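Local coordinates for putative cytochrome P450 YjiB (Bacillus subtilis subsp. subtilis, PDB 4RM4), which probably acts as a heme-thiolate monooxygenase, inserting one oxygen atom of molecular oxygen into organic substrates, at residues A[29-32]-A[33-36]; A[50-53]-A[54-57]; A[152-155]-A[156-159]; A[381-384]-A[385-388]. One frame throughout, in Å; residues are numbered along the deposited sequence.

How the interactions relate
All four are local contacts between adjoining segments, so they follow one another along the chain and none nests in or crosses another. Interaction 1 forms the last turns of helix 27-36. Interaction 2 closes the bend from strand 47-50 into helix 53-61, and its F51 packs on W29, M33 and R34 of interaction 1, tying the N-terminal helix to the five-stranded mixed sheet. Interaction 3 starts helix 155-165 on the other side of the chain's centre, its centre about 45 Å from that of interaction 1. Interaction 4 closes the turn between strands 374-380 and 389-395; its nearest atoms come within about 6 Å of interaction 1 without touching.

Interaction 1: residues A[29-32]-A[33-36]; sequences WYES and MRKD
M33 lies one helical turn after W29 and lays its side chain across the indole. Its CB sits 3.7 Å from Y30 O, still against the backbone. With chi1 at -55° CG is carried anti to the carbonyl carbon, toward the preceding turn, where it lies against W29 O and stands over one face of the W29 ring, displaced toward the rim; its closest ring atom is CE2, at 3.7 Å. This is a CH-pi contact, since CG lies only 22° off the normal of the five-membered ring. The bend at chi2 brings SD to 3.6 Å from W29 NE1, a Met-aromatic contact in which the sulfur approaches obliquely, 43° off that normal. The bend at chi3 then turns the methyl CE against F51, whose ring also meets W29 edge to face.

All this occurs near the end of helix 27-36, which corresponds by its place in the chain to helix A of the P450 fold. W29 O takes two donors: M33 N at 3.0 Å, in the regular i to i+4 bond, and the hydroxyl S32 OG at 2.7 Å, which comes from slightly out of the carbonyl plane.

On another flank, R34 folds back over the previous turn. Its guanidinium lays one face on E31 CA, 3.4 Å from the plane, while NH2 comes within 3.5 Å of Y30 CB. The polar end is fixed from outside the helix: NH2 bonds to S316 OG and NH1 forms a salt bridge with E321. The Y30 ring leads away from this turn and packs on P287, A315 and S316.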
loop_
_atom_site.group_PDB
_atom_site.type_symbol
_atom_site.label_atom_id
_atom_site.label_comp_id
_atom_site.label_asym_id
_atom_site.label_seq_id
_atom_site.Cartn_x
_atom_site.Cartn_y
_atom_site.Cartn_z
ATOM N N TRP A 29 -7.705 -13.261 -15.691
ATOM C CA TRP A 29 -6.506 -13.197 -16.520
ATOM C C TRP A 29 -5.286 -13.780 -15.811
ATOM O O TRP A 29 -4.548 -14.562 -16.406
ATOM C CB TRP A 29 -6.222 -11.774 -17.002
ATOM C CG TRP A 29 -4.967 -11.681 -17.830
ATOM C CD1 TRP A 29 -4.760 -12.212 -19.071
ATOM C CD2 TRP A 29 -3.749 -11.024 -17.467
ATOM N NE1 TRP A 29 -3.484 -11.928 -19.500
ATOM C CE2 TRP A 29 -2.842 -11.200 -18.534
ATOM C CE3 TRP A 29 -3.334 -10.303 -16.341
ATOM C CZ2 TRP A 29 -1.553 -10.677 -18.510
ATOM C CZ3 TRP A 29 -2.052 -9.793 -16.315
ATOM C CH2 TRP A 29 -1.176 -9.984 -17.392
ATOM N N TYR A 30 -5.063 -13.386 -14.555
ATOM C CA TYR A 30 -4.009 -13.995 -13.752
ATOM C C TYR A 30 -4.151 -15.524 -13.781
ATOM O O TYR A 30 -3.174 -16.244 -13.951
ATOM C CB TYR A 30 -4.105 -13.545 -12.287
ATOM C CG TYR A 30 -3.851 -12.070 -12.004
ATOM C CD1 TYR A 30 -4.429 -11.454 -10.896
ATOM C CD2 TYR A 30 -3.014 -11.313 -12.812
ATOM C CE1 TYR A 30 -4.203 -10.111 -10.613
ATOM C CE2 TYR A 30 -2.773 -9.973 -12.534
ATOM C CZ TYR A 30 -3.376 -9.381 -11.435
ATOM O OH TYR A 30 -3.149 -8.057 -11.144
ATOM N N GLU A 31 -5.371 -16.009 -13.571
ATOM C CA GLU A 31 -5.606 -17.449 -13.529
ATOM C C GLU A 31 -5.205 -18.117 -14.840
ATOM O O GLU A 31 -4.615 -19.199 -14.833
ATOM C CB GLU A 31 -7.062 -17.791 -13.184
ATOM C CG GLU A 31 -7.328 -19.305 -13.165
ATOM C CD GLU A 31 -8.522 -19.679 -12.315
ATOM O OE1 GLU A 31 -9.307 -18.774 -11.956
ATOM O OE2 GLU A 31 -8.678 -20.881 -12.006
ATOM N N SER A 32 -5.493 -17.455 -15.958
ATOM C CA SER A 32 -5.119 -17.990 -17.260
ATOM C C SER A 32 -3.591 -18.026 -17.442
ATOM O O SER A 32 -3.052 -18.991 -17.980
ATOM C CB SER A 32 -5.804 -17.219 -18.390
ATOM O OG SER A 32 -5.173 -15.984 -18.632
ATOM N N MET A 33 -2.893 -16.991 -16.976
ATOM C CA MET A 33 -1.428 -16.972 -17.055
ATOM C C MET A 33 -0.783 -18.014 -16.142
ATOM O O MET A 33 0.158 -18.688 -16.535
ATOM C CB MET A 33 -0.877 -15.570 -16.744
ATOM C CG MET A 33 -1.475 -14.481 -17.613
ATOM S SD MET A 33 -0.975 -14.558 -19.350
ATOM C CE MET A 33 0.766 -14.129 -19.216
ATOM N N ARG A 34 -1.268 -18.142 -14.912
ATOM C CA ARG A 34 -0.709 -19.163 -14.029
ATOM C C ARG A 34 -0.777 -20.535 -14.696
ATOM O O ARG A 34 0.158 -21.349 -14.594
ATOM C CB ARG A 34 -1.446 -19.200 -12.695
ATOM C CG ARG A 34 -1.156 -18.004 -11.811
ATOM C CD ARG A 34 -1.567 -18.297 -10.381
ATOM N NE ARG A 34 -2.986 -18.652 -10.227
ATOM C CZ ARG A 34 -3.983 -17.768 -10.204
ATOM N NH1 ARG A 34 -5.240 -18.171 -10.040
ATOM N NH2 ARG A 34 -3.733 -16.480 -10.359
ATOM N N LYS A 35 -1.887 -20.770 -15.390
ATOM C CA LYS A 35 -2.131 -22.052 -16.039
ATOM C C LYS A 35 -1.404 -22.201 -17.376
ATOM O O LYS A 35 -0.798 -23.241 -17.647
ATOM C CB LYS A 35 -3.635 -22.258 -16.240
ATOM C CG LYS A 35 -4.252 -23.276 -15.294
ATOM C CD LYS A 35 -3.816 -24.693 -15.659
ATOM C CE LYS A 35 -4.631 -25.740 -14.914
ATOM N NZ LYS A 35 -4.434 -27.107 -15.480
ATOM N N ASP A 36 -1.465 -21.160 -18.199
ATOM C CA ASP A 36 -0.997 -21.224 -19.587
ATOM C C ASP A 36 0.373 -20.606 -19.861
ATOM O O ASP A 36 1.068 -21.046 -20.775
ATOM C CB ASP A 36 -2.018 -20.573 -20.517
ATOM C CG ASP A 36 -3.318 -21.336 -20.574
ATOM O OD1 ASP A 36 -3.283 -22.572 -20.395
ATOM O OD2 ASP A 36 -4.372 -20.701 -20.786
#

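Interaction 2: residues A[50-53]-A[54-57]; sequences VFLY and DDVK
The Y53 ring has D54 OD1 at its edge, in the ring plane and 3.5 Å from CD2, with the carboxylate turned steeply against the ring; K57 CD approaches the same ring obliquely, 3.7 Å from CE2. This is the first turn of helix 53-61, which matches helix B of the P450 fold, with L52 at the N-cap position. Y53 and K57 run side by side: the extended lysine chain follows the ring outward until NZ donates to Y53 OH at 3.0 Å, and that hydroxyl also bonds to P338 O. Without the phenol, as with a leucine here, the K57 ammonium would probably lose this oxygen, and the P338 carbonyl its mate.

The backbone begins the helix regularly, V56 N donating to L52 O at 2.8 Å and almost straight (174°). V56 CG2 turns back against V50 CG1 at 4.0 Å, while its side chain also meets V314 and A317 of helix 314-317. F51 points away from the helix and stacks on F313.

D55 occupies the N3 position, but no direct capping-box bond is made to the N-cap amide; a water mediates instead, accepting from L52 N at 2.8 Å and donating to D55 OD2 at 2.7 Å.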
loop_
_atom_site.group_PDB
_atom_site.type_symbol
_atom_site.label_atom_id
_atom_site.label_comp_id
_atom_site.label_asym_id
_atom_site.label_seq_id
_atom_site.Cartn_x
_atom_site.Cartn_y
_atom_site.Cartn_z
ATOM N N VAL A 50 5.853 -12.831 -13.985
ATOM C CA VAL A 50 5.873 -14.078 -13.237
ATOM C C VAL A 50 4.587 -14.142 -12.405
ATOM O O VAL A 50 4.247 -13.174 -11.745
ATOM C CB VAL A 50 7.137 -14.181 -12.348
ATOM C CG1 VAL A 50 7.019 -15.351 -11.415
ATOM C CG2 VAL A 50 8.387 -14.334 -13.229
ATOM N N PHE A 51 3.864 -15.262 -12.469
ATOM C CA PHE A 51 2.505 -15.329 -11.923
ATOM C C PHE A 51 2.250 -16.360 -10.811
ATOM O O PHE A 51 1.244 -16.259 -10.109
ATOM C CB PHE A 51 1.489 -15.572 -13.054
ATOM C CG PHE A 51 1.382 -14.428 -14.035
ATOM C CD1 PHE A 51 0.514 -13.380 -13.800
ATOM C CD2 PHE A 51 2.155 -14.410 -15.192
ATOM C CE1 PHE A 51 0.422 -12.310 -14.705
ATOM C CE2 PHE A 51 2.071 -13.350 -16.095
ATOM C CZ PHE A 51 1.201 -12.300 -15.847
ATOM N N LEU A 52 3.126 -17.355 -10.664
ATOM C CA LEU A 52 2.913 -18.400 -9.656
ATOM C C LEU A 52 3.479 -18.004 -8.300
ATOM O O LEU A 52 4.513 -17.350 -8.218
ATOM C CB LEU A 52 3.545 -19.733 -10.091
ATOM C CG LEU A 52 2.976 -20.492 -11.295
ATOM C CD1 LEU A 52 3.798 -21.735 -11.584
ATOM C CD2 LEU A 52 1.517 -20.874 -11.062
ATOM N N TYR A 53 2.807 -18.417 -7.235
ATOM C CA TYR A 53 3.260 -18.070 -5.883
ATOM C C TYR A 53 4.755 -18.363 -5.603
ATOM O O TYR A 53 5.489 -17.492 -5.144
ATOM C CB TYR A 53 2.369 -18.750 -4.840
ATOM C CG TYR A 53 2.701 -18.395 -3.410
ATOM C CD1 TYR A 53 2.018 -17.380 -2.739
ATOM C CD2 TYR A 53 3.701 -19.078 -2.732
ATOM C CE1 TYR A 53 2.333 -17.062 -1.413
ATOM C CE2 TYR A 53 4.026 -18.765 -1.438
ATOM C CZ TYR A 53 3.344 -17.762 -0.778
ATOM O OH TYR A 53 3.687 -17.486 0.528
ATOM N N ASP A 54 5.218 -19.587 -5.844
ATOM C CA ASP A 54 6.626 -19.877 -5.557
ATOM C C ASP A 54 7.591 -19.007 -6.377
ATOM O O ASP A 54 8.612 -18.531 -5.869
ATOM C CB ASP A 54 6.934 -21.372 -5.750
ATOM C CG ASP A 54 6.211 -22.253 -4.743
ATOM O OD1 ASP A 54 5.741 -21.727 -3.710
ATOM O OD2 ASP A 54 6.119 -23.475 -4.982
ATOM N N ASP A 55 7.268 -18.793 -7.649
ATOM C CA ASP A 55 8.114 -17.981 -8.509
ATOM C C ASP A 55 8.110 -16.517 -8.064
ATOM O O ASP A 55 9.173 -15.897 -7.918
ATOM C CB ASP A 55 7.672 -18.111 -9.966
ATOM C CG ASP A 55 7.832 -19.524 -10.493
ATOM O OD1 ASP A 55 8.627 -20.269 -9.894
ATOM O OD2 ASP A 55 7.175 -19.879 -11.499
ATOM N N VAL A 56 6.918 -15.978 -7.845
ATOM C CA VAL A 56 6.790 -14.604 -7.366
ATOM C C VAL A 56 7.550 -14.398 -6.057
ATOM O O VAL A 56 8.281 -13.424 -5.899
ATOM C CB VAL A 56 5.314 -14.195 -7.161
ATOM C CG1 VAL A 56 5.240 -12.886 -6.358
ATOM C CG2 VAL A 56 4.609 -14.041 -8.496
ATOM N N LYS A 57 7.383 -15.312 -5.107
ATOM C CA LYS A 57 7.990 -15.128 -3.787
ATOM C C LYS A 57 9.520 -15.199 -3.877
ATOM O O LYS A 57 10.235 -14.436 -3.211
ATOM C CB LYS A 57 7.443 -16.160 -2.795
ATOM C CG LYS A 57 7.722 -15.811 -1.344
ATOM C CD LYS A 57 6.977 -16.725 -0.395
ATOM C CE LYS A 57 7.133 -16.274 1.051
ATOM N NZ LYS A 57 6.266 -17.109 1.930
HETATM O O HOH W 1 5.386 -17.983 -12.248
#

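Interaction 3: residues A[152-155]-A[156-159]; sequences SAHM and EQFK
H154 joins F158 and M155 joins K159 through the first i to i+4 bonds of a helix, and the two differ in quality. F158 N reaches H154 O only weakly, at 3.4 Å, whereas K159 N bonds M155 O at 3.0 Å and 167°. The backbone explains where the helix starts: H154 has a phi of -136°, outside the helical range, while M155 and the four residues after it have helical angles. H154 is thus the N-cap of helix 155-165.

By its order in the chain this helix corresponds to helix F of the P450 fold, and the segment leads into it from the loop after helix 138-147.

The H154 imidazole and the Q157 amide lie alongside one another and point the same way, their planes 69° apart. They do not bond directly, H154 ND1 standing 4.2 Å from Q157 OE1. A water spans them, 2.9 Å from H154 ND1, and donates to Q157 OE1 at 2.7 Å. The extended Q157 chain carries its amide back beside the N-cap residue.

On the side facing helix 138-147, the bent M155 chain and the F158 side chain both rest on S145. K159 CB stays 3.5 Å from M155 O, while its chain leads away to V141 and to a cation-pi contact with Y137.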
loop_
_atom_site.group_PDB
_atom_site.type_symbol
_atom_site.label_atom_id
_atom_site.label_comp_id
_atom_site.label_asym_id
_atom_site.label_seq_id
_atom_site.Cartn_x
_atom_site.Cartn_y
_atom_site.Cartn_z
ATOM N N SER A 152 -0.784 21.232 12.710
ATOM C CA SER A 152 -2.196 21.217 12.339
ATOM C C SER A 152 -2.601 22.436 11.514
ATOM O O SER A 152 -3.555 22.379 10.731
ATOM C CB SER A 152 -3.087 21.085 13.582
ATOM O OG SER A 152 -2.827 22.117 14.520
ATOM N N ALA A 153 -1.874 23.532 11.682
ATOM C CA ALA A 153 -2.159 24.738 10.913
ATOM C C ALA A 153 -1.528 24.707 9.517
ATOM O O ALA A 153 -1.437 25.735 8.851
ATOM C CB ALA A 153 -1.723 25.982 11.675
ATOM N N HIS A 154 -1.109 23.528 9.069
ATOM C CA HIS A 154 -0.553 23.390 7.721
ATOM C C HIS A 154 -1.086 22.165 6.989
ATOM O O HIS A 154 -0.524 21.731 5.981
ATOM C CB HIS A 154 0.970 23.373 7.762
ATOM C CG HIS A 154 1.569 24.708 8.075
ATOM N ND1 HIS A 154 1.095 25.879 7.524
ATOM C CD2 HIS A 154 2.589 25.062 8.892
ATOM C CE1 HIS A 154 1.804 26.897 7.981
ATOM N NE2 HIS A 154 2.715 26.428 8.815
ATOM N N MET A 155 -2.202 21.649 7.487
ATOM C CA MET A 155 -2.814 20.448 6.947
ATOM C C MET A 155 -3.259 20.495 5.479
ATOM O O MET A 155 -3.156 19.484 4.789
ATOM C CB MET A 155 -3.978 20.011 7.837
ATOM C CG MET A 155 -3.523 19.487 9.189
ATOM S SD MET A 155 -2.647 17.916 9.033
ATOM C CE MET A 155 -3.996 16.828 8.564
ATOM N N GLU A 156 -3.759 21.635 4.994
ATOM C CA GLU A 156 -4.268 21.680 3.610
ATOM C C GLU A 156 -3.156 21.652 2.576
ATOM O O GLU A 156 -3.283 21.037 1.516
ATOM C CB GLU A 156 -5.162 22.894 3.354
ATOM C CG GLU A 156 -5.534 23.066 1.869
ATOM C CD GLU A 156 -6.188 21.815 1.256
ATOM O OE1 GLU A 156 -7.043 21.185 1.920
ATOM O OE2 GLU A 156 -5.844 21.463 0.100
ATOM N N GLN A 157 -2.065 22.332 2.888
ATOM C CA GLN A 157 -0.924 22.389 1.998
ATOM C C GLN A 157 -0.363 20.982 1.862
ATOM O O GLN A 157 0.076 20.558 0.796
ATOM C CB GLN A 157 0.120 23.318 2.611
ATOM C CG GLN A 157 1.207 23.769 1.673
ATOM C CD GLN A 157 2.139 24.760 2.346
ATOM O OE1 GLN A 157 2.051 24.991 3.557
ATOM N NE2 GLN A 157 3.032 25.355 1.567
ATOM N N PHE A 158 -0.383 20.258 2.969
ATOM C CA PHE A 158 0.131 18.899 2.995
ATOM C C PHE A 158 -0.760 17.957 2.193
ATOM O O PHE A 158 -0.280 17.168 1.389
ATOM C CB PHE A 158 0.234 18.420 4.437
ATOM C CG PHE A 158 1.055 17.185 4.599
ATOM C CD1 PHE A 158 2.432 17.253 4.546
ATOM C CD2 PHE A 158 0.455 15.968 4.796
ATOM C CE1 PHE A 158 3.200 16.113 4.690
ATOM C CE2 PHE A 158 1.219 14.824 4.950
ATOM C CZ PHE A 158 2.594 14.911 4.901
ATOM N N LYS A 159 -2.063 18.044 2.421
ATOM C CA LYS A 159 -3.030 17.274 1.652
ATOM C C LYS A 159 -2.873 17.534 0.154
ATOM O O LYS A 159 -2.902 16.613 -0.651
ATOM C CB LYS A 159 -4.446 17.615 2.110
ATOM C CG LYS A 159 -5.546 16.899 1.347
ATOM C CD LYS A 159 -5.485 15.392 1.588
ATOM C CE LYS A 159 -6.788 14.716 1.191
ATOM N NZ LYS A 159 -6.795 13.257 1.497
HETATM O O HOH W 2 -0.151 25.855 4.928
#

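Interaction 4: residues A[381-384]-A[385-388]; sequences IENS and VIYG
N383 and V385 meet because of their first torsions. In N383, CG stands anti to the backbone N (chi1 -174°), which swings the amide forward along the turn; in V385, CG1 sits between the backbone N and the carbonyl carbon (chi1 59°), so that this methyl faces N383 OD1 at a tight 3.0 Å. The same oxygen accepts from V385 N at 3.1 Å, the N-H coming from above the plane of the side-chain amide. A side-chain oxygen gripping the amide two residues on defines an Asx turn.

It is superimposed on a type I beta turn from N383 to I386, closed by I386 N bonding to N383 O at 3.0 Å. The other branch of the asparagine amide, ND2, packs against I386 CD1 at 3.4 Å. Were a glycine to stand at N383, V385 N is likely to lose its side-chain acceptor, and a gap to open beside the I386 methyl.

Farther from the tip the two arms run roughly antiparallel. I381 N donates to G388 O at 3.0 Å and nearly straight (173°), while a water between I381 O and G388 N, accepting from the latter at 3.1 Å, stands in for the return bond. Between the arms, I381 CD1 and I386 CG2 touch at 3.7 Å.

In related P450s the corresponding turn forms substrate recognition site 6; the side chain of V385 lies about 10 Å from the heme, which is consistent with a similar role here, though no substrate contact is established. The turn joins strands 374-380 and 389-395, with I381 and I386 both resting on E242 and N246 of helix 226-257.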
loop_
_atom_site.group_PDB
_atom_site.type_symbol
_atom_site.label_atom_id
_atom_site.label_comp_id
_atom_site.label_asym_id
_atom_site.label_seq_id
_atom_site.Cartn_x
_atom_site.Cartn_y
_atom_site.Cartn_z
ATOM N N ILE A 381 -9.891 2.136 -10.464
ATOM C CA ILE A 381 -8.706 2.824 -10.938
ATOM C C ILE A 381 -8.174 2.099 -12.167
ATOM O O ILE A 381 -8.049 0.871 -12.165
ATOM C CB ILE A 381 -7.609 2.847 -9.868
ATOM C CG1 ILE A 381 -8.135 3.502 -8.593
ATOM C CG2 ILE A 381 -6.371 3.563 -10.398
ATOM C CD1 ILE A 381 -7.229 3.306 -7.374
ATOM N N GLU A 382 -7.864 2.855 -13.218
ATOM C CA GLU A 382 -7.298 2.270 -14.434
ATOM C C GLU A 382 -5.795 2.504 -14.487
ATOM O O GLU A 382 -5.322 3.427 -15.154
ATOM C CB GLU A 382 -7.977 2.828 -15.692
ATOM C CG GLU A 382 -9.433 2.399 -15.874
ATOM C CD GLU A 382 -10.416 3.259 -15.093
ATOM O OE1 GLU A 382 -10.004 4.310 -14.551
ATOM O OE2 GLU A 382 -11.608 2.884 -15.023
ATOM N N ASN A 383 -5.056 1.661 -13.773
ATOM C CA ASN A 383 -3.611 1.791 -13.651
ATOM C C ASN A 383 -3.005 0.433 -13.339
ATOM O O ASN A 383 -3.276 -0.141 -12.289
ATOM C CB ASN A 383 -3.267 2.774 -12.533
ATOM C CG ASN A 383 -1.783 3.071 -12.451
ATOM O OD1 ASN A 383 -0.955 2.256 -12.851
ATOM N ND2 ASN A 383 -1.441 4.242 -11.927
ATOM N N SER A 384 -2.185 -0.078 -14.251
ATOM C CA SER A 384 -1.623 -1.421 -14.110
ATOM C C SER A 384 -1.025 -1.701 -12.727
ATOM O O SER A 384 -1.264 -2.763 -12.144
ATOM C CB SER A 384 -0.573 -1.676 -15.197
ATOM O OG SER A 384 -1.184 -1.889 -16.456
ATOM N N VAL A 385 -0.262 -0.744 -12.203
ATOM C CA VAL A 385 0.500 -0.947 -10.972
ATOM C C VAL A 385 -0.335 -0.770 -9.694
ATOM O O VAL A 385 0.174 -0.912 -8.581
ATOM C CB VAL A 385 1.743 -0.009 -10.940
ATOM C CG1 VAL A 385 1.313 1.450 -11.032
ATOM C CG2 VAL A 385 2.584 -0.251 -9.698
ATOM N N ILE A 386 -1.615 -0.458 -9.861
ATOM C CA ILE A 386 -2.485 -0.138 -8.737
ATOM C C ILE A 386 -3.769 -0.957 -8.817
ATOM O O ILE A 386 -4.301 -1.152 -9.906
ATOM C CB ILE A 386 -2.848 1.364 -8.749
ATOM C CG1 ILE A 386 -1.589 2.212 -8.571
ATOM C CG2 ILE A 386 -3.873 1.682 -7.674
ATOM C CD1 ILE A 386 -1.850 3.702 -8.576
ATOM N N TYR A 387 -4.241 -1.468 -7.681
ATOM C CA TYR A 387 -5.534 -2.153 -7.640
ATOM C C TYR A 387 -6.445 -1.535 -6.582
ATOM O O TYR A 387 -6.222 -1.697 -5.388
ATOM C CB TYR A 387 -5.381 -3.663 -7.396
ATOM C CG TYR A 387 -6.713 -4.383 -7.455
ATOM C CD1 TYR A 387 -7.351 -4.608 -8.676
ATOM C CD2 TYR A 387 -7.355 -4.779 -6.297
ATOM C CE1 TYR A 387 -8.593 -5.244 -8.732
ATOM C CE2 TYR A 387 -8.573 -5.422 -6.340
ATOM C CZ TYR A 387 -9.195 -5.646 -7.554
ATOM O OH TYR A 387 -10.411 -6.279 -7.575
ATOM N N GLY A 388 -7.483 -0.833 -7.022
ATOM C CA GLY A 388 -8.407 -0.219 -6.090
ATOM C C GLY A 388 -9.500 0.555 -6.793
ATOM O O GLY A 388 -9.705 0.382 -7.989
HETATM O O HOH W 3 -8.184 -1.266 -10.061
#